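Local coordinates for succinoglycan biosynthesis protein (Bacillus cereus ATCC 14579, PDB 3B55), which binds a calcium ion and belongs to the erythromycin esterase-like family, so it may be a hydrolase, although its precise reaction is not established, at residues A[45-50]-A[378-383]; A[341-346]-A[434-439]; A[402-407]-A[419-424]; A[125-130]-A[165-170]. The protein carries 1 engineered substitution. All coordinates share one frame; numbering follows the deposited sequence.

Contact 1. Residues A[45-50]-A[378-383]; sequences WLEAHA and VKKDQF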
loop_
_atom_site.group_PDB
_atom_site.type_symbol
_atom_site.label_atom_id
_atom_site.label_comp_id
_atom_site.label_asym_id
_atom_site.label_seq_id
_atom_site.Cartn_x
_atom_site.Cartn_y
_atom_site.Cartn_z
ATOM N N TRP A 45 -5.579 -30.126 6.015
ATOM C CA TRP A 45 -6.876 -29.541 5.679
ATOM C C TRP A 45 -6.605 -28.381 4.720
ATOM O O TRP A 45 -7.367 -28.143 3.781
ATOM C CB TRP A 45 -7.553 -29.020 6.949
ATOM C CG TRP A 45 -8.921 -28.434 6.752
ATOM C CD1 TRP A 45 -10.119 -29.034 7.031
ATOM C CD2 TRP A 45 -9.234 -27.122 6.263
ATOM N NE1 TRP A 45 -11.158 -28.174 6.752
ATOM C CE2 TRP A 45 -10.643 -26.994 6.281
ATOM C CE3 TRP A 45 -8.463 -26.040 5.815
ATOM C CZ2 TRP A 45 -11.297 -25.828 5.865
ATOM C CZ3 TRP A 45 -9.113 -24.876 5.401
ATOM C CH2 TRP A 45 -10.517 -24.781 5.432
ATOM N N LEU A 46 -5.510 -27.668 4.970
ATOM C CA LEU A 46 -5.105 -26.538 4.138
ATOM C C LEU A 46 -4.781 -27.006 2.726
ATOM O O LEU A 46 -5.085 -26.321 1.749
ATOM C CB LEU A 46 -3.870 -25.858 4.727
ATOM C CG LEU A 46 -4.011 -25.190 6.092
ATOM C CD1 LEU A 46 -2.642 -24.786 6.600
ATOM C CD2 LEU A 46 -4.927 -23.986 5.984
ATOM N N GLU A 47 -4.164 -28.178 2.629
ATOM C CA GLU A 47 -3.785 -28.749 1.343
ATOM C C GLU A 47 -5.013 -29.126 0.512
ATOM O O GLU A 47 -5.035 -28.946 -0.706
ATOM C CB GLU A 47 -2.916 -29.985 1.572
ATOM C CG GLU A 47 -1.739 -30.094 0.623
ATOM C CD GLU A 47 -0.672 -31.038 1.135
ATOM O OE1 GLU A 47 -0.388 -31.009 2.352
ATOM O OE2 GLU A 47 -0.107 -31.796 0.320
ATOM N N ALA A 48 -6.031 -29.648 1.181
ATOM C CA ALA A 48 -7.254 -30.059 0.508
ATOM C C ALA A 48 -8.116 -28.881 0.064
ATOM O O ALA A 48 -8.933 -29.019 -0.843
ATOM C CB ALA A 48 -8.062 -30.977 1.422
ATOM N N HIS A 49 -7.939 -27.723 0.693
ATOM C CA HIS A 49 -8.735 -26.550 0.332
ATOM C C HIS A 49 -7.947 -25.464 -0.390
ATOM O O HIS A 49 -8.498 -24.433 -0.776
ATOM C CB HIS A 49 -9.390 -25.953 1.579
ATOM C CG HIS A 49 -10.513 -26.782 2.119
ATOM N ND1 HIS A 49 -10.316 -28.030 2.669
ATOM C CD2 HIS A 49 -11.848 -26.561 2.154
ATOM C CE1 HIS A 49 -11.483 -28.545 3.017
ATOM N NE2 HIS A 49 -12.428 -27.674 2.714
ATOM N N ALA A 50 -6.654 -25.696 -0.572
ATOM C CA ALA A 50 -5.815 -24.723 -1.246
ATOM C C ALA A 50 -6.067 -24.729 -2.744
ATOM O O ALA A 50 -6.244 -25.792 -3.346
ATOM C CB ALA A 50 -4.341 -25.012 -0.959
ATOM N N VAL A 378 2.374 -27.412 3.152
ATOM C CA VAL A 378 1.462 -27.735 2.059
ATOM C C VAL A 378 2.332 -28.084 0.852
ATOM O O VAL A 378 3.238 -27.329 0.511
ATOM C CB VAL A 378 0.553 -26.538 1.719
ATOM C CG1 VAL A 378 -0.214 -26.808 0.431
ATOM C CG2 VAL A 378 -0.416 -26.289 2.872
ATOM N N LYS A 379 2.065 -29.220 0.209
ATOM C CA LYS A 379 2.870 -29.649 -0.928
ATOM C C LYS A 379 2.553 -28.992 -2.265
ATOM O O LYS A 379 2.236 -29.661 -3.248
ATOM C CB LYS A 379 2.802 -31.168 -1.071
ATOM C CG LYS A 379 4.164 -31.812 -1.267
ATOM C CD LYS A 379 4.041 -33.326 -1.345
ATOM C CE LYS A 379 5.314 -34.037 -0.901
ATOM N NZ LYS A 379 6.507 -33.730 -1.707
ATOM N N LYS A 380 2.674 -27.672 -2.295
ATOM C CA LYS A 380 2.428 -26.910 -3.502
ATOM C C LYS A 380 3.363 -25.706 -3.500
ATOM O O LYS A 380 3.529 -25.051 -2.475
ATOM C CB LYS A 380 0.969 -26.455 -3.554
ATOM C CG LYS A 380 -0.052 -27.586 -3.609
ATOM C CD LYS A 380 -1.474 -27.025 -3.657
ATOM C CE LYS A 380 -2.520 -28.116 -3.882
ATOM N NZ LYS A 380 -2.626 -29.064 -2.740
ATOM N N ASP A 381 3.984 -25.439 -4.646
ATOM C CA ASP A 381 4.909 -24.322 -4.784
ATOM C C ASP A 381 4.247 -22.998 -4.414
ATOM O O ASP A 381 4.826 -22.202 -3.681
ATOM C CB ASP A 381 5.440 -24.263 -6.217
ATOM C CG ASP A 381 6.346 -25.435 -6.549
ATOM O OD1 ASP A 381 6.315 -25.909 -7.706
ATOM O OD2 ASP A 381 7.102 -25.878 -5.654
ATOM N N GLN A 382 3.043 -22.770 -4.937
ATOM C CA GLN A 382 2.270 -21.555 -4.671
ATOM C C GLN A 382 0.787 -21.921 -4.659
ATOM O O GLN A 382 0.348 -22.806 -5.398
ATOM C CB GLN A 382 2.469 -20.495 -5.765
ATOM C CG GLN A 382 3.900 -20.170 -6.143
ATOM C CD GLN A 382 4.479 -21.177 -7.098
ATOM O OE1 GLN A 382 3.757 -21.780 -7.902
ATOM N NE2 GLN A 382 5.788 -21.358 -7.035
ATOM N N PHE A 383 0.017 -21.227 -3.828
ATOM C CA PHE A 383 -1.415 -21.474 -3.741
ATOM C C PHE A 383 -2.086 -20.397 -2.912
ATOM O O PHE A 383 -1.421 -19.658 -2.189
ATOM C CB PHE A 383 -1.692 -22.837 -3.094
ATOM C CG PHE A 383 -1.241 -22.930 -1.659
ATOM C CD1 PHE A 383 0.075 -23.258 -1.344
ATOM C CD2 PHE A 383 -2.131 -22.679 -0.620
ATOM C CE1 PHE A 383 0.497 -23.340 -0.016
ATOM C CE2 PHE A 383 -1.723 -22.758 0.711
ATOM C CZ PHE A 383 -0.407 -23.089 1.016
HETATM O O HOH W 1 -4.665 -30.936 -2.810
#
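Lys-380 and Glu-47 supply the polar part of this contact, where the C-terminal part of helix 39-49 meets the loop leading into strand 382-386. NZ of Lys-380 donates to the backbone O of Glu-47 at 3.2 Å, tilted 24° from the carbonyl plane. A water bridges the same pair, donating to Glu-47 O (2.9 Å) and accepting from Lys-380 NZ (2.8 Å), which gives that carbonyl two donors. The lysine chain is extended up to CE and then bends (chi4 67°), bringing the ammonium group to the Glu-47 carbonyl. Glu-47 also reaches out with its carboxylate: Lys-379 N donates weakly to Glu-47 OE2 (3.4 Å), its N-H presented at the middle of an inverse gamma turn.

The apolar contacts lie beside these bonds. Val-378 CG2 touches Leu-46 CB at 3.9 Å, while Val-378 CG1 lies 3.6 Å from Glu-47 CG, the two side chains running past one another in contrary senses. Ala-50 CB approaches the Phe-383 ring obliquely. Helix 371-376 backs this part, Phe-375 touching both Leu-46 and Phe-383.

With Glu-47 OE2 4.8 Å from Lys-380 NZ, the opposite charges are near but form no salt bridge; the lysine is spent on a main-chain carbonyl, and its positive charge would probably be favourable near the C-terminal carbonyls of the helix.

Contact 2. Residues A[341-346]-A[434-439]; sequences TSVYEG and QKVSPS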
loop_
_atom_site.group_PDB
_atom_site.type_symbol
_atom_site.label_atom_id
_atom_site.label_comp_id
_atom_site.label_asym_id
_atom_site.label_seq_id
_atom_site.Cartn_x
_atom_site.Cartn_y
_atom_site.Cartn_z
ATOM N N THR A 341 -0.029 -12.031 1.621
ATOM C CA THR A 341 0.886 -13.040 1.087
ATOM C C THR A 341 1.712 -13.577 2.237
ATOM O O THR A 341 1.908 -12.886 3.240
ATOM C CB THR A 341 1.840 -12.463 0.007
ATOM O OG1 THR A 341 2.351 -11.190 0.428
ATOM C CG2 THR A 341 1.108 -12.315 -1.321
ATOM N N SER A 342 2.179 -14.814 2.108
ATOM C CA SER A 342 2.979 -15.414 3.160
ATOM C C SER A 342 4.098 -16.249 2.553
ATOM O O SER A 342 3.977 -16.773 1.445
ATOM C CB SER A 342 2.095 -16.264 4.070
ATOM O OG SER A 342 2.757 -16.549 5.291
ATOM N N VAL A 343 5.188 -16.378 3.292
ATOM C CA VAL A 343 6.337 -17.107 2.799
ATOM C C VAL A 343 6.728 -18.272 3.694
ATOM O O VAL A 343 6.076 -18.540 4.703
ATOM C CB VAL A 343 7.528 -16.151 2.663
ATOM C CG1 VAL A 343 7.229 -15.102 1.597
ATOM C CG2 VAL A 343 7.797 -15.474 4.001
ATOM N N TYR A 344 7.807 -18.951 3.316
ATOM C CA TYR A 344 8.311 -20.090 4.068
ATOM C C TYR A 344 9.841 -20.174 4.026
ATOM O O TYR A 344 10.508 -19.959 5.036
ATOM C CB TYR A 344 7.687 -21.378 3.526
ATOM C CG TYR A 344 8.145 -22.628 4.239
ATOM C CD1 TYR A 344 8.127 -22.704 5.632
ATOM C CD2 TYR A 344 8.606 -23.733 3.524
ATOM C CE1 TYR A 344 8.561 -23.846 6.296
ATOM C CE2 TYR A 344 9.041 -24.884 4.178
ATOM C CZ TYR A 344 9.015 -24.934 5.563
ATOM O OH TYR A 344 9.443 -26.069 6.211
ATOM N N GLU A 345 10.399 -20.477 2.859
ATOM C CA GLU A 345 11.848 -20.574 2.734
ATOM C C GLU A 345 12.368 -19.653 1.637
ATOM O O GLU A 345 11.615 -19.236 0.749
ATOM C CB GLU A 345 12.272 -22.016 2.428
ATOM C CG GLU A 345 11.883 -23.038 3.492
ATOM C CD GLU A 345 12.326 -24.456 3.138
ATOM O OE1 GLU A 345 12.119 -24.872 1.978
ATOM O OE2 GLU A 345 12.867 -25.155 4.024
ATOM N N GLY A 346 13.658 -19.328 1.706
ATOM C CA GLY A 346 14.245 -18.464 0.698
ATOM C C GLY A 346 14.998 -17.261 1.232
ATOM O O GLY A 346 15.226 -17.134 2.435
ATOM N N GLN A 434 5.911 -20.780 -1.264
ATOM C CA GLN A 434 6.878 -21.574 -0.518
ATOM C C GLN A 434 8.350 -21.201 -0.669
ATOM O O GLN A 434 9.126 -21.386 0.267
ATOM C CB GLN A 434 6.654 -23.058 -0.825
ATOM C CG GLN A 434 5.187 -23.484 -0.683
ATOM C CD GLN A 434 4.683 -23.466 0.761
ATOM O OE1 GLN A 434 4.985 -22.552 1.526
ATOM N NE2 GLN A 434 3.896 -24.475 1.129
ATOM N N LYS A 435 8.757 -20.686 -1.824
ATOM C CA LYS A 435 10.154 -20.280 -1.961
ATOM C C LYS A 435 10.318 -18.954 -2.690
ATOM O O LYS A 435 9.874 -18.784 -3.823
ATOM C CB LYS A 435 11.006 -21.346 -2.665
ATOM C CG LYS A 435 12.499 -21.003 -2.577
ATOM C CD LYS A 435 13.414 -21.873 -3.427
ATOM C CE LYS A 435 13.883 -23.112 -2.679
ATOM N NZ LYS A 435 14.289 -22.781 -1.288
ATOM N N VAL A 436 10.961 -18.004 -2.026
ATOM C CA VAL A 436 11.190 -16.702 -2.626
ATOM C C VAL A 436 12.677 -16.437 -2.811
ATOM O O VAL A 436 13.519 -17.102 -2.203
ATOM C CB VAL A 436 10.603 -15.566 -1.761
ATOM C CG1 VAL A 436 9.115 -15.804 -1.527
ATOM C CG2 VAL A 436 11.363 -15.471 -0.436
ATOM N N SER A 437 12.977 -15.464 -3.665
ATOM C CA SER A 437 14.337 -15.035 -3.945
ATOM C C SER A 437 14.296 -13.498 -3.916
ATOM O O SER A 437 13.222 -12.895 -3.976
ATOM C CB SER A 437 14.790 -15.547 -5.312
ATOM O OG SER A 437 14.000 -15.002 -6.357
ATOM N N PRO A 438 15.463 -12.841 -3.829
ATOM C CA PRO A 438 15.558 -11.378 -3.783
ATOM C C PRO A 438 14.944 -10.609 -4.962
ATOM O O PRO A 438 15.058 -11.018 -6.120
ATOM C CB PRO A 438 17.067 -11.132 -3.675
ATOM C CG PRO A 438 17.588 -12.393 -3.019
ATOM C CD PRO A 438 16.805 -13.449 -3.765
ATOM N N SER A 439 14.291 -9.492 -4.654
ATOM C CA SER A 439 13.702 -8.648 -5.687
ATOM C C SER A 439 14.880 -8.186 -6.539
ATOM O O SER A 439 16.006 -8.107 -6.054
ATOM C CB SER A 439 13.019 -7.439 -5.057
ATOM O OG SER A 439 13.956 -6.638 -4.363
HETATM O O HOH W 2 10.029 -23.988 -0.181
#
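Glu-345 and Lys-435 form a parallel beta bridge, followed by Gly-346 with Val-436. The backbone evidence is a pair of bonds made by one residue: Glu-345 N donates to Gln-434 O (3.0 Å), and Val-436 N donates to Glu-345 O (3.1 Å).

Glu-345 and Lys-435 project on the same face of this ladder. The glutamate is extended beyond CG, which itself rides over one face of the Tyr-344 ring; a water donates to its OE1 and, weakly, to Gln-434 O. Lys-435 starts out straight but folds at chi3 (-89°) and chi4, and NZ still stops 4.4 Å from Glu-345 OE1, beyond a salt bridge. On the face bearing Val-436, CG1 of that residue meets Val-343 CG1 at 3.7 Å, the two side chains crossing at about a right angle. Gln-434 starts away from the other strand, but the bend at chi2 (-69°) turns its amide back until OE1 lies 3.6 Å from Tyr-344 CB, with ring and amide planes 55° apart. Its NE2 is held by Phe-375 O and Val-378 O. Gly-346 has backbone angles that call for glycine, and its CA makes a bent CA-H...O contact with Val-436 O, 3.3 Å from CA to O.

The chain turns corners at Glu-345 and Gln-434, so the short ladder leaves the main sheet, in which strand 336-344 runs parallel to strand 429-433. Helix 371-376 touches Val-343 through Asn-372, and helix 88-104 reaches Val-436 through Glu-89.

Contact 3. Residues A[402-407]-A[419-424]; sequences HPIFAG and VDISLG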
loop_
_atom_site.group_PDB
_atom_site.type_symbol
_atom_site.label_atom_id
_atom_site.label_comp_id
_atom_site.label_asym_id
_atom_site.label_seq_id
_atom_site.Cartn_x
_atom_site.Cartn_y
_atom_site.Cartn_z
ATOM N N HIS A 402 -0.777 -16.469 16.704
ATOM C CA HIS A 402 0.369 -17.333 16.444
ATOM C C HIS A 402 1.453 -16.502 15.762
ATOM O O HIS A 402 1.167 -15.495 15.127
ATOM C CB HIS A 402 -0.038 -18.515 15.559
ATOM C CG HIS A 402 -1.017 -19.443 16.207
ATOM N ND1 HIS A 402 -0.681 -20.256 17.267
ATOM C CD2 HIS A 402 -2.336 -19.655 15.973
ATOM C CE1 HIS A 402 -1.749 -20.926 17.662
ATOM N NE2 HIS A 402 -2.767 -20.578 16.894
ATOM N N PRO A 403 2.720 -16.908 15.897
ATOM C CA PRO A 403 3.842 -16.186 15.294
ATOM C C PRO A 403 3.842 -16.210 13.770
ATOM O O PRO A 403 3.449 -17.202 13.144
ATOM C CB PRO A 403 5.059 -16.905 15.862
ATOM C CG PRO A 403 4.550 -17.473 17.170
ATOM C CD PRO A 403 3.208 -17.996 16.763
ATOM N N ILE A 404 4.285 -15.112 13.179
ATOM C CA ILE A 404 4.369 -15.011 11.733
ATOM C C ILE A 404 5.485 -14.059 11.374
ATOM O O ILE A 404 5.723 -13.074 12.071
ATOM C CB ILE A 404 3.068 -14.481 11.100
ATOM C CG1 ILE A 404 3.182 -14.553 9.567
ATOM C CG2 ILE A 404 2.819 -13.037 11.547
ATOM C CD1 ILE A 404 1.864 -14.382 8.812
ATOM N N PHE A 405 6.168 -14.372 10.281
ATOM C CA PHE A 405 7.257 -13.553 9.770
ATOM C C PHE A 405 6.758 -12.098 9.672
ATOM O O PHE A 405 5.705 -11.836 9.103
ATOM C CB PHE A 405 7.656 -14.118 8.401
ATOM C CG PHE A 405 8.562 -13.231 7.608
ATOM C CD1 PHE A 405 9.875 -13.001 8.012
ATOM C CD2 PHE A 405 8.108 -12.648 6.430
ATOM C CE1 PHE A 405 10.721 -12.206 7.247
ATOM C CE2 PHE A 405 8.945 -11.850 5.658
ATOM C CZ PHE A 405 10.253 -11.632 6.067
ATOM N N ALA A 406 7.510 -11.156 10.241
ATOM C CA ALA A 406 7.111 -9.748 10.233
ATOM C C ALA A 406 7.421 -9.013 8.934
ATOM O O ALA A 406 6.625 -8.190 8.468
ATOM C CB ALA A 406 7.751 -9.025 11.411
ATOM N N GLY A 407 8.586 -9.291 8.366
ATOM C CA GLY A 407 8.952 -8.668 7.109
ATOM C C GLY A 407 9.295 -7.188 7.107
ATOM O O GLY A 407 9.069 -6.505 6.100
ATOM N N VAL A 419 6.057 -11.602 14.582
ATOM C CA VAL A 419 5.066 -10.939 15.420
ATOM C C VAL A 419 3.882 -11.891 15.562
ATOM O O VAL A 419 3.705 -12.779 14.734
ATOM C CB VAL A 419 4.559 -9.612 14.784
ATOM C CG1 VAL A 419 5.700 -8.616 14.671
ATOM C CG2 VAL A 419 3.950 -9.883 13.413
ATOM N N ASP A 420 3.095 -11.725 16.620
ATOM C CA ASP A 420 1.923 -12.570 16.826
ATOM C C ASP A 420 0.765 -11.990 16.044
ATOM O O ASP A 420 0.654 -10.777 15.893
ATOM C CB ASP A 420 1.548 -12.640 18.303
ATOM C CG ASP A 420 2.288 -13.739 19.043
ATOM O OD1 ASP A 420 2.067 -13.870 20.269
ATOM O OD2 ASP A 420 3.080 -14.469 18.400
ATOM N N ILE A 421 -0.109 -12.850 15.541
ATOM C CA ILE A 421 -1.235 -12.372 14.756
ATOM C C ILE A 421 -2.261 -13.476 14.618
ATOM O O ILE A 421 -1.923 -14.652 14.728
ATOM C CB ILE A 421 -0.764 -11.950 13.325
ATOM C CG1 ILE A 421 -1.891 -11.228 12.579
ATOM C CG2 ILE A 421 -0.364 -13.192 12.506
ATOM C CD1 ILE A 421 -1.503 -10.816 11.177
ATOM N N SER A 422 -3.511 -13.085 14.385
ATOM C CA SER A 422 -4.609 -14.024 14.173
ATOM C C SER A 422 -4.840 -13.942 12.666
ATOM O O SER A 422 -5.460 -12.997 12.165
ATOM C CB SER A 422 -5.855 -13.568 14.919
ATOM O OG SER A 422 -5.573 -13.481 16.298
ATOM N N LEU A 423 -4.314 -14.920 11.942
ATOM C CA LEU A 423 -4.425 -14.922 10.492
ATOM C C LEU A 423 -5.844 -14.784 9.975
ATOM O O LEU A 423 -6.087 -14.025 9.037
ATOM C CB LEU A 423 -3.781 -16.184 9.919
ATOM C CG LEU A 423 -3.309 -16.046 8.469
ATOM C CD1 LEU A 423 -2.267 -14.930 8.373
ATOM C CD2 LEU A 423 -2.725 -17.365 8.006
ATOM N N GLY A 424 -6.772 -15.524 10.574
ATOM C CA GLY A 424 -8.159 -15.460 10.151
ATOM C C GLY A 424 -8.790 -14.093 10.351
ATOM O O GLY A 424 -9.730 -13.736 9.647
#
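Ile-404 is packed against Ile-421 more closely than usual: their CG2 methyls are only 3.3 Å apart. Each isoleucine has CG1 anti to its backbone N (chi1 -174° in Ile-404, -170° in Ile-421), which turns its CG2 toward the partner strand, where the two side chains meet at a slant. The same Ile-404 methyl touches Val-419 CG2 at 3.8 Å. At the tip of the same side chain, CD1 of Ile-404 meets Leu-423 CD1 at 4.2 Å, crossing at about a right angle, and Val-419 sends its other branch, CG1, to Ala-406 CB. Helix 371-376 lines this buried side, with Tyr-371 and Asn-372 against Ile-404 and Phe-375 against Leu-423. On this side too, where the ribbon ends, Tyr-371 OH is hydrogen-bonded to Ile-421 O and Leu-423 N, and Ser-422 takes the N-cap position of helix 423-426 without a capping bond from its side chain.

Strands 402-405 and 418-421 are the two arms of a beta hairpin with a long connecting loop, a two-stranded antiparallel sheet separate from the main one. Two hydrogen-bonded pairs define its register, His-402 with Ile-421 and Ile-404 with Val-419. Each pair has both bonds in place, such as His-402 N to Ile-421 O and Val-419 N to Ile-404 O, both 2.9 Å. The short segments 402-405 and 419-421 run 122° apart, a strong twist for an antiparallel pair.

Between these pairs Pro-403 faces Asp-420 as a non-hydrogen-bonded pair, and the other face of the ribbon is looser. Here the exposed Asp-420 runs beside the proline ring in the same direction, its OD2 3.6 Å from Pro-403 CG.

Contact 4. Residues A[125-130]-A[165-170]; sequences YVLTGK and KVRVIG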
loop_
_atom_site.group_PDB
_atom_site.type_symbol
_atom_site.label_atom_id
_atom_site.label_comp_id
_atom_site.label_asym_id
_atom_site.label_seq_id
_atom_site.Cartn_x
_atom_site.Cartn_y
_atom_site.Cartn_z
ATOM N N TYR A 125 3.169 8.412 -16.356
ATOM C CA TYR A 125 3.860 7.416 -17.162
ATOM C C TYR A 125 2.915 6.348 -17.725
ATOM O O TYR A 125 3.047 5.962 -18.884
ATOM C CB TYR A 125 4.961 6.739 -16.345
ATOM C CG TYR A 125 5.561 5.532 -17.029
ATOM C CD1 TYR A 125 6.432 5.672 -18.108
ATOM C CD2 TYR A 125 5.210 4.247 -16.632
ATOM C CE1 TYR A 125 6.934 4.553 -18.778
ATOM C CE2 TYR A 125 5.704 3.127 -17.289
ATOM C CZ TYR A 125 6.563 3.286 -18.359
ATOM O OH TYR A 125 7.036 2.169 -19.009
ATOM N N VAL A 126 1.972 5.861 -16.923
ATOM C CA VAL A 126 1.055 4.844 -17.422
ATOM C C VAL A 126 -0.053 5.435 -18.286
ATOM O O VAL A 126 -0.771 4.708 -18.967
ATOM C CB VAL A 126 0.405 4.021 -16.270
ATOM C CG1 VAL A 126 1.485 3.262 -15.504
ATOM C CG2 VAL A 126 -0.394 4.923 -15.355
ATOM N N LEU A 127 -0.190 6.754 -18.257
ATOM C CA LEU A 127 -1.211 7.424 -19.051
ATOM C C LEU A 127 -0.663 7.881 -20.390
ATOM O O LEU A 127 -1.332 7.760 -21.411
ATOM C CB LEU A 127 -1.759 8.660 -18.318
ATOM C CG LEU A 127 -3.074 8.588 -17.544
ATOM C CD1 LEU A 127 -4.157 8.055 -18.464
ATOM C CD2 LEU A 127 -2.929 7.712 -16.319
ATOM N N THR A 128 0.553 8.419 -20.375
ATOM C CA THR A 128 1.180 8.947 -21.583
ATOM C C THR A 128 2.455 8.247 -22.026
ATOM O O THR A 128 2.953 8.515 -23.116
ATOM C CB THR A 128 1.515 10.435 -21.404
ATOM O OG1 THR A 128 2.505 10.582 -20.377
ATOM C CG2 THR A 128 0.277 11.208 -21.002
ATOM N N GLY A 129 2.990 7.363 -21.192
ATOM C CA GLY A 129 4.215 6.668 -21.549
ATOM C C GLY A 129 5.443 7.555 -21.409
ATOM O O GLY A 129 6.554 7.134 -21.722
ATOM N N LYS A 130 5.237 8.784 -20.941
ATOM C CA LYS A 130 6.326 9.742 -20.762
ATOM C C LYS A 130 6.857 9.725 -19.337
ATOM O O LYS A 130 6.103 9.513 -18.393
ATOM C CB LYS A 130 5.849 11.163 -21.051
ATOM C CG LYS A 130 5.249 11.409 -22.431
ATOM C CD LYS A 130 4.614 12.792 -22.434
ATOM C CE LYS A 130 3.900 13.129 -23.725
ATOM N NZ LYS A 130 3.123 14.393 -23.553
ATOM N N LYS A 165 -9.270 2.665 -18.182
ATOM C CA LYS A 165 -7.862 2.848 -17.853
ATOM C C LYS A 165 -7.592 2.663 -16.363
ATOM O O LYS A 165 -8.459 2.912 -15.528
ATOM C CB LYS A 165 -7.394 4.248 -18.249
ATOM C CG LYS A 165 -7.356 4.550 -19.744
ATOM C CD LYS A 165 -6.804 5.959 -19.945
ATOM C CE LYS A 165 -6.723 6.384 -21.399
ATOM N NZ LYS A 165 -5.569 5.784 -22.115
ATOM N N VAL A 166 -6.375 2.236 -16.048
ATOM C CA VAL A 166 -5.952 2.027 -14.672
ATOM C C VAL A 166 -5.152 3.244 -14.221
ATOM O O VAL A 166 -4.190 3.630 -14.885
ATOM C CB VAL A 166 -5.057 0.783 -14.550
ATOM C CG1 VAL A 166 -4.541 0.642 -13.116
ATOM C CG2 VAL A 166 -5.842 -0.454 -14.984
ATOM N N ARG A 167 -5.558 3.848 -13.102
ATOM C CA ARG A 167 -4.876 5.023 -12.558
ATOM C C ARG A 167 -3.940 4.597 -11.433
ATOM O O ARG A 167 -4.225 3.645 -10.704
ATOM C CB ARG A 167 -5.887 6.026 -11.993
ATOM C CG ARG A 167 -7.018 6.404 -12.933
ATOM C CD ARG A 167 -6.522 7.067 -14.213
ATOM N NE ARG A 167 -5.711 8.262 -13.974
ATOM C CZ ARG A 167 -6.097 9.310 -13.251
ATOM N NH1 ARG A 167 -7.292 9.327 -12.675
ATOM N NH2 ARG A 167 -5.284 10.348 -13.107
ATOM N N VAL A 168 -2.822 5.301 -11.292
ATOM C CA VAL A 168 -1.862 4.992 -10.243
ATOM C C VAL A 168 -1.843 6.092 -9.196
ATOM O O VAL A 168 -1.513 7.237 -9.489
ATOM C CB VAL A 168 -0.441 4.816 -10.810
ATOM C CG1 VAL A 168 0.573 4.764 -9.677
ATOM C CG2 VAL A 168 -0.372 3.539 -11.618
ATOM N N ILE A 169 -2.197 5.730 -7.968
ATOM C CA ILE A 169 -2.232 6.682 -6.859
ATOM C C ILE A 169 -1.251 6.295 -5.751
ATOM O O ILE A 169 -0.965 5.113 -5.541
ATOM C CB ILE A 169 -3.667 6.766 -6.232
ATOM C CG1 ILE A 169 -4.664 7.346 -7.240
ATOM C CG2 ILE A 169 -3.652 7.611 -4.965
ATOM C CD1 ILE A 169 -5.302 6.305 -8.131
ATOM N N GLY A 170 -0.745 7.304 -5.051
ATOM C CA GLY A 170 0.171 7.078 -3.950
ATOM C C GLY A 170 -0.510 7.503 -2.657
ATOM O O GLY A 170 -0.981 8.638 -2.536
#
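The backbones of Val-126 and Arg-167 mark the closest approach of the two main chains, yet their CA atoms are 7.7 Å from each other, too far for main-chain bonding. Helix 116-128 closes with Gly-129 N bonded to Tyr-125 O at 2.7 Å, and Gly-129 then leaves helical geometry with a positive phi of 76°. Its last turn meets loop residues 165-166 and the start of strand 167-172 without any hydrogen bond between the two segments; the helix contributes side chains, the other segment side chains and the Val-166 carbonyl.

Val-126 points at the strand. Its CG2 lies 4.0 Å from Val-168 CG2, the two valines crossing at about a right angle, and equally far from the backbone O of Val-166. Leu-127 divides its two methyls between two basic chains. CD1 rests on the aliphatic part of Lys-165, 3.7 Å from CD, while CD2 stands 3.7 Å from Arg-167 NE, at the edge of the guanidinium and in its plane. Arg-167 begins by pointing away from the helix; bends at chi2 (-61°) and chi3 bring its end back, where NH2 makes a salt bridge with Asp-123. The other oxygen of that carboxylate accepts from Val-168 N, so one aspartate of the helix grips both side chain and strand backbone. Lys-165 NZ is hydrogen-bonded to Asn-157 O.

Strand 167-172 is one of the two edge strands of the main sheet in this chain and runs parallel to 109-112, the two joined by a beta-alpha-beta crossover through helices 116-128 and 144-158. Ile-153 of the second helix touches Val-126 and Val-166, while helix 278-298 packs against Arg-167 and Ile-169.

In the fold
Contacts 1, 2 and 4 all reach the eight-stranded mixed sheet, contact 1 near one margin and contact 4 at the other, their centres 36 Å apart. Each mixes buried with exposed residues: Ile-404 and Ile-421 in contact 3 and Val-126 and Val-168 in contact 4 are buried, Glu-345 and Lys-435 in contact 2 and Lys-379 in contact 1 exposed. Contact 4 relies on van der Waals touch, contact 1 adds a lysine-to-carbonyl bond and a water, and contacts 2 and 3 are parallel and antiparallel ladders. Contacts 1 and 2 meet at Gln-434, whose backbone N probably bonds to Asp-381 O. Contact 3 packs on contact 2 through Phe-405 against Val-343. Helix 371-376 borders contacts 1, 2 and 3.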